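Local coordinates for protein guanine deaminase (Escherichia coli, PDB 6OHB) that catalyses the zinc-dependent hydrolytic deamination of guanine to xanthine and ammonia, the first step of guanine degradation, at residues I295-T300 / G308-K313; V322-D327 / F360-L365; T326-G329 / T333-M336. All coordinates share one frame; numbering follows the deposited sequence.

Contact 1: I295-T300 / G308-K313; sequences IAFCPT and GLFNLK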
# COMPACT_ATOMS: atom_id res chain seq x y z
N ILE A 295 -0.33 13.93 -18.91
CA ILE A 295 -0.55 14.02 -17.47
C ILE A 295 0.20 12.88 -16.79
O ILE A 295 0.16 11.74 -17.26
CB ILE A 295 -2.05 13.95 -17.12
CG1 ILE A 295 -2.82 15.12 -17.74
CG2 ILE A 295 -2.25 13.91 -15.60
CD1 ILE A 295 -4.30 15.09 -17.45
N ALA A 296 0.88 13.19 -15.69
CA ALA A 296 1.51 12.18 -14.84
C ALA A 296 0.63 11.95 -13.61
O ALA A 296 0.59 12.78 -12.70
CB ALA A 296 2.92 12.60 -14.43
N PHE A 297 -0.05 10.81 -13.59
CA PHE A 297 -0.93 10.39 -12.50
C PHE A 297 -0.08 9.79 -11.38
O PHE A 297 0.62 8.80 -11.60
CB PHE A 297 -1.95 9.39 -13.05
CG PHE A 297 -2.97 8.89 -12.05
CD1 PHE A 297 -3.18 9.51 -10.84
CD2 PHE A 297 -3.73 7.76 -12.37
CE1 PHE A 297 -4.13 9.02 -9.94
CE2 PHE A 297 -4.67 7.27 -11.48
CZ PHE A 297 -4.87 7.89 -10.27
N CYS A 298 -0.13 10.39 -10.19
CA CYS A 298 0.64 9.94 -9.03
C CYS A 298 -0.29 9.74 -7.84
O CYS A 298 -0.42 10.64 -6.99
CB CYS A 298 1.73 10.94 -8.65
SG CYS A 298 2.60 11.78 -9.99
N PRO A 299 -0.90 8.55 -7.71
CA PRO A 299 -1.91 8.39 -6.64
C PRO A 299 -1.34 8.41 -5.23
O PRO A 299 -1.99 8.93 -4.31
CB PRO A 299 -2.56 7.04 -6.98
CG PRO A 299 -1.53 6.32 -7.80
CD PRO A 299 -0.84 7.39 -8.60
N THR A 300 -0.13 7.87 -5.03
CA THR A 300 0.40 7.71 -3.67
C THR A 300 0.62 9.05 -2.99
O THR A 300 0.15 9.27 -1.87
CB THR A 300 1.69 6.90 -3.72
OG1 THR A 300 1.44 5.61 -4.29
CG2 THR A 300 2.26 6.71 -2.31
N GLY A 308 -6.24 15.03 -3.31
CA GLY A 308 -7.51 14.76 -3.94
C GLY A 308 -7.39 13.56 -4.85
O GLY A 308 -6.39 12.84 -4.83
N LEU A 309 -8.39 13.36 -5.70
CA LEU A 309 -8.48 12.17 -6.53
C LEU A 309 -8.47 12.56 -8.00
O LEU A 309 -9.35 13.28 -8.47
CB LEU A 309 -9.75 11.38 -6.19
CG LEU A 309 -10.12 11.32 -4.70
CD1 LEU A 309 -11.43 10.57 -4.51
CD2 LEU A 309 -9.01 10.67 -3.90
N PHE A 310 -7.47 12.06 -8.74
CA PHE A 310 -7.34 12.38 -10.16
C PHE A 310 -8.46 11.70 -10.93
O PHE A 310 -8.74 10.52 -10.73
CB PHE A 310 -5.97 11.93 -10.68
CG PHE A 310 -5.81 12.03 -12.18
CD1 PHE A 310 -5.56 13.25 -12.79
CD2 PHE A 310 -5.90 10.90 -12.97
CE1 PHE A 310 -5.41 13.34 -14.16
CE2 PHE A 310 -5.76 10.98 -14.35
CZ PHE A 310 -5.51 12.20 -14.94
N ASN A 311 -9.08 12.46 -11.84
CA ASN A 311 -10.25 12.00 -12.58
C ASN A 311 -9.77 11.35 -13.88
O ASN A 311 -9.76 11.96 -14.95
CB ASN A 311 -11.20 13.16 -12.85
CG ASN A 311 -12.57 12.71 -13.30
OD1 ASN A 311 -12.83 11.52 -13.45
ND2 ASN A 311 -13.46 13.67 -13.53
N LEU A 312 -9.35 10.09 -13.76
CA LEU A 312 -8.88 9.36 -14.93
C LEU A 312 -9.98 9.17 -15.96
O LEU A 312 -9.70 9.12 -17.17
CB LEU A 312 -8.30 8.00 -14.50
CG LEU A 312 -7.75 7.11 -15.62
CD1 LEU A 312 -6.52 7.74 -16.25
CD2 LEU A 312 -7.43 5.72 -15.10
N LYS A 313 -11.23 9.06 -15.51
CA LYS A 313 -12.35 8.88 -16.43
C LYS A 313 -12.51 10.08 -17.34
O LYS A 313 -12.68 9.94 -18.56
CB LYS A 313 -13.62 8.61 -15.63
CG LYS A 313 -14.90 8.61 -16.46
CD LYS A 313 -16.09 8.38 -15.55
CE LYS A 313 -17.41 8.57 -16.28
NZ LYS A 313 -18.56 8.55 -15.32
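Phe310 lays its ring obliquely over Phe297, the two planes 35° apart and the centroids 4.8 Å from one another. The overlap is one-sided: CD2 of Phe310 sits 3.6 Å above the Phe297 plane, over the ring centre, while CB of Phe310 reaches the rim at CE1 of Phe297 (3.5 Å). Phe297 is thus gripped through its flat sides, because CD of Pro299, two residues further on, lies against the opposite face, nearer the rim. With CG anti to the backbone N (chi1 -178°), Phe297 swings its ring off the strand and under Phe310. The far end of Phe310 is taken up by Ile295, whose CG2 touches CE1 at 3.5 Å; CD1 of Ile295 and CD1 of Leu312 both stand at the ring edge, in its plane. Phe310 is held at the start of a tight bend: Asn311 is the centre of an inverse gamma turn, closed by a weak bond from Leu312 N to Phe310 O, and its OD1 makes a weak cap on Lys314 N at the start of helix 312-317. Val322 of the next strand packs on both phenylalanines, and Ala343 of helix 336-349 on Phe297. This is the outer, apolar face of a (beta/alpha)8 barrel, where alternate side chains of strand 294-297 meet the loop that leads into helix 312-317.

Contact 2: V322-D327 / F360-L365; sequences VGMGTD and FYLATL. With ZN (zinc ion), chain E.
Beyond the touch of Leu362 on Val322 and Met324, two flat groups stand at the outer ends of the segments. The carboxylate of Asp327 binds the zinc ion through both oxygens, OD1 and OD2 each 2.2 Å from the metal, and OD2 also has a weak hydrogen bond with His276. At the helix, the Phe360 ring has OG1 of Thr364 over one face, 4.1 Å above the plane and displaced toward the rim.

The direct contact is small and made largely by apolar groups. CD2 of Leu362 presses against the carbonyl oxygen of Val322, at 3.3 Å from O, while CB of the same leucine rests 4.0 Å from CG of Met324. Met324 starts beside its own backbone N and bends again at chi2 (-60°) and chi3 (-56°); CG makes its nearest approach to the leucine, and the folded chain carries the thioether toward Phe297 and Pro299, while CB packs on Met336.

Strand 321-324 is the eighth strand of the amidohydrolase (beta/alpha)8 barrel, closing the ring by bonding to strand 294-297 through Gly323 and to strand 73-84 through Met324. Its continuation delivers Asp327 to the metal, where His82, His84 and His237 complete the site.

Alongside the leucine a water bridges the segments. It accepts from Met324 N at 2.8 Å and donates to Leu362 O at 2.7 Å, satisfying a strand amide and a carbonyl of the last helical turn, both in buried residues. The helix 356-363 ends just beyond, where Thr364 N bonds to Tyr361 O and Thr364 leaves helical angles. Ala363 turns away from the strand, onto Met336 and Phe78.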
# COMPACT_ATOMS: atom_id res chain seq x y z
N VAL A 322 -2.26 9.80 -20.37
CA VAL A 322 -1.95 9.69 -18.95
C VAL A 322 -0.92 8.59 -18.74
O VAL A 322 -1.06 7.49 -19.28
CB VAL A 322 -3.21 9.40 -18.11
CG1 VAL A 322 -2.84 9.07 -16.67
CG2 VAL A 322 -4.16 10.59 -18.15
N GLY A 323 0.11 8.89 -17.94
CA GLY A 323 1.04 7.90 -17.46
C GLY A 323 1.09 7.92 -15.93
O GLY A 323 0.53 8.81 -15.28
N MET A 324 1.75 6.91 -15.36
CA MET A 324 1.84 6.76 -13.92
C MET A 324 3.18 7.27 -13.40
O MET A 324 4.23 6.99 -13.98
CB MET A 324 1.68 5.29 -13.51
CG MET A 324 0.39 4.62 -13.98
SD MET A 324 -1.11 5.40 -13.37
CE MET A 324 -0.82 5.34 -11.59
N GLY A 325 3.14 8.02 -12.30
CA GLY A 325 4.34 8.48 -11.63
C GLY A 325 4.29 8.15 -10.15
O GLY A 325 3.22 8.03 -9.56
N THR A 326 5.47 7.96 -9.57
CA THR A 326 5.57 7.68 -8.13
C THR A 326 5.63 8.91 -7.21
O THR A 326 5.27 8.76 -6.03
CB THR A 326 6.79 6.79 -7.85
OG1 THR A 326 7.98 7.42 -8.33
CG2 THR A 326 6.64 5.43 -8.52
N ASP A 327 5.99 10.10 -7.71
CA ASP A 327 6.46 11.27 -6.93
C ASP A 327 7.29 10.80 -5.74
O ASP A 327 7.04 11.18 -4.60
CB ASP A 327 5.37 12.27 -6.50
CG ASP A 327 5.84 13.76 -6.76
OD1 ASP A 327 6.99 13.94 -7.01
OD2 ASP A 327 5.21 14.81 -6.72
N PHE A 360 -2.02 -2.50 -16.38
CA PHE A 360 -0.83 -2.99 -17.08
C PHE A 360 -0.49 -2.08 -18.26
O PHE A 360 0.68 -1.78 -18.51
CB PHE A 360 -1.06 -4.43 -17.53
CG PHE A 360 0.09 -5.02 -18.31
CD1 PHE A 360 1.21 -5.51 -17.66
CD2 PHE A 360 0.04 -5.09 -19.69
CE1 PHE A 360 2.27 -6.06 -18.37
CE2 PHE A 360 1.10 -5.64 -20.41
CZ PHE A 360 2.21 -6.12 -19.75
N TYR A 361 -1.51 -1.62 -18.99
CA TYR A 361 -1.28 -0.74 -20.13
C TYR A 361 -0.64 0.57 -19.69
O TYR A 361 0.37 1.01 -20.26
CB TYR A 361 -2.60 -0.49 -20.85
CG TYR A 361 -2.51 0.47 -22.00
CD1 TYR A 361 -2.00 0.06 -23.23
CD2 TYR A 361 -2.95 1.78 -21.88
CE1 TYR A 361 -1.92 0.94 -24.30
CE2 TYR A 361 -2.88 2.66 -22.93
CZ TYR A 361 -2.36 2.24 -24.15
OH TYR A 361 -2.29 3.12 -25.20
N LEU A 362 -1.20 1.20 -18.66
CA LEU A 362 -0.64 2.47 -18.19
C LEU A 362 0.77 2.28 -17.65
O LEU A 362 1.59 3.21 -17.73
CB LEU A 362 -1.54 3.08 -17.12
CG LEU A 362 -2.90 3.59 -17.60
CD1 LEU A 362 -3.77 4.00 -16.42
CD2 LEU A 362 -2.72 4.74 -18.57
N ALA A 363 1.08 1.10 -17.12
CA ALA A 363 2.42 0.86 -16.59
C ALA A 363 3.46 0.69 -17.69
O ALA A 363 4.65 0.97 -17.47
CB ALA A 363 2.42 -0.36 -15.68
N THR A 364 3.06 0.26 -18.89
CA THR A 364 4.04 -0.02 -19.93
C THR A 364 3.84 0.86 -21.16
O THR A 364 4.37 1.97 -21.22
CB THR A 364 3.99 -1.49 -20.34
OG1 THR A 364 2.68 -1.82 -20.81
CG2 THR A 364 4.34 -2.39 -19.17
N LEU A 365 3.06 0.38 -22.14
CA LEU A 365 2.98 1.08 -23.42
C LEU A 365 2.24 2.41 -23.28
O LEU A 365 2.61 3.40 -23.93
CB LEU A 365 2.29 0.20 -24.46
CG LEU A 365 2.24 0.75 -25.89
CD1 LEU A 365 3.64 1.00 -26.44
CD2 LEU A 365 1.47 -0.20 -26.79
ZN ZN E . 6.65 15.89 -7.92
O HOH W 1 3.29 5.03 -16.77

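Contact 3: T326-G329 / T333-M336; sequences TDIG and TFNM. With ZN (zinc ion), chain E.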
# COMPACT_ATOMS: atom_id res chain seq x y z
N THR A 326 5.47 7.96 -9.57
CA THR A 326 5.57 7.68 -8.13
C THR A 326 5.63 8.91 -7.21
O THR A 326 5.27 8.76 -6.03
CB THR A 326 6.79 6.79 -7.85
OG1 THR A 326 7.98 7.42 -8.33
CG2 THR A 326 6.64 5.43 -8.52
N ASP A 327 5.99 10.10 -7.71
CA ASP A 327 6.46 11.27 -6.93
C ASP A 327 7.29 10.80 -5.74
O ASP A 327 7.04 11.18 -4.60
CB ASP A 327 5.37 12.27 -6.50
CG ASP A 327 5.84 13.76 -6.76
OD1 ASP A 327 6.99 13.94 -7.01
OD2 ASP A 327 5.21 14.81 -6.72
N ILE A 328 8.27 9.94 -6.03
CA ILE A 328 9.20 9.54 -4.98
C ILE A 328 9.75 10.80 -4.34
O ILE A 328 10.00 11.80 -5.03
CB ILE A 328 10.30 8.60 -5.51
CG1 ILE A 328 9.83 7.16 -5.43
CG2 ILE A 328 11.61 8.78 -4.76
CD1 ILE A 328 9.78 6.66 -3.99
N GLY A 329 9.94 10.75 -3.03
CA GLY A 329 9.97 11.93 -2.19
C GLY A 329 8.69 11.95 -1.37
O GLY A 329 8.65 11.42 -0.26
N THR A 333 7.20 4.70 -2.40
CA THR A 333 7.70 3.50 -3.06
C THR A 333 8.15 3.80 -4.48
O THR A 333 7.57 4.65 -5.17
CB THR A 333 6.64 2.39 -3.05
OG1 THR A 333 7.20 1.18 -3.58
CG2 THR A 333 5.41 2.79 -3.88
N PHE A 334 9.23 3.12 -4.91
CA PHE A 334 9.66 3.13 -6.31
C PHE A 334 8.87 2.16 -7.18
O PHE A 334 9.07 2.13 -8.39
CB PHE A 334 11.14 2.75 -6.44
CG PHE A 334 12.11 3.84 -6.08
CD1 PHE A 334 12.46 4.07 -4.75
CD2 PHE A 334 12.70 4.61 -7.06
CE1 PHE A 334 13.37 5.06 -4.42
CE2 PHE A 334 13.61 5.60 -6.74
CZ PHE A 334 13.94 5.83 -5.42
N ASN A 335 8.00 1.35 -6.58
CA ASN A 335 7.43 0.19 -7.25
C ASN A 335 6.16 0.55 -8.00
O ASN A 335 5.22 1.11 -7.43
CB ASN A 335 7.14 -0.92 -6.23
CG ASN A 335 6.84 -2.25 -6.90
OD1 ASN A 335 5.69 -2.56 -7.21
ND2 ASN A 335 7.88 -3.04 -7.15
N MET A 336 6.14 0.19 -9.29
CA MET A 336 5.00 0.51 -10.15
C MET A 336 3.77 -0.32 -9.78
O MET A 336 2.64 0.17 -9.88
CB MET A 336 5.39 0.27 -11.61
CG MET A 336 4.32 0.66 -12.64
SD MET A 336 3.87 2.41 -12.66
CE MET A 336 5.46 3.20 -12.40
ZN ZN E . 6.65 15.89 -7.92
O HOH W 2 5.35 6.33 -4.46
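Ile328 does most of the work here, reaching across to both Thr333 and Phe334. Its CG1 stands 4.0 Å from the centroid of the Phe334 ring and only 6° off the ring normal, a CH-pi contact squarely over the face. The two side chains cross at about a right angle: CD1 of Ile328 lies 3.8 Å from CD1 of Phe334, and CG2 of Ile328 meets CZ at the far end of the ring. CD1 also closes to 3.2 Å on the carbonyl oxygen of Thr333, a tight fit. Phe334 starts away from this partner, but chi1 (-77°), with CG beside the backbone N, brings its ring back over the isoleucine.

Thr326 touches the same carbonyl oxygen from another direction, its CB 3.5 Å from Thr333 O. The methyl faces the partner segment, whereas OG1 is bonded to Asp80 OD2 and takes a weak bond from Ile328 N. Backbone polar atoms are joined through a water that donates to Thr326 O and accepts from Thr333 N at 3.2 Å. Between Thr326 and Ile328, Asp327 points away, to the zinc ion, so the residues packed here flank a metal ligand in the sequence.

Thr333 OG1 accepts from Asn335 N at 3.1 Å, an ST turn, and is also bonded to Gln338; Asn335 then caps helix 336-349 through Gln338 N. The whole loop links strand 321-324 to that helix, with Ile83 of strand 73-84 against Thr326, Ile328 and Phe334, helix 116-132 beside the Phe334 ring, and Leu398 of the second subunit packed on Phe334.

Contact 1 comes first in the sequence; contacts 2 and 3 follow and overlap at Thr326 and Asp327. The centres of contacts 1 and 2 lie about 11 Å apart, those of contacts 2 and 3 about 12 Å, and those of contacts 1 and 3 about 14 Å. Strands 294-297 and 321-324 are parallel neighbours in the barrel, and Phe297 N to Gly323 O and Phe297 O to Gly325 N, both 2.7 Å and probable hydrogen bonds, tie contact 1 to contact 2. Met336 joins contacts 2 and 3, packing on Met324 and Ala363. Together they run from the barrel's outer layer, along its last strand, to the loop presenting Asp327 to the zinc ion.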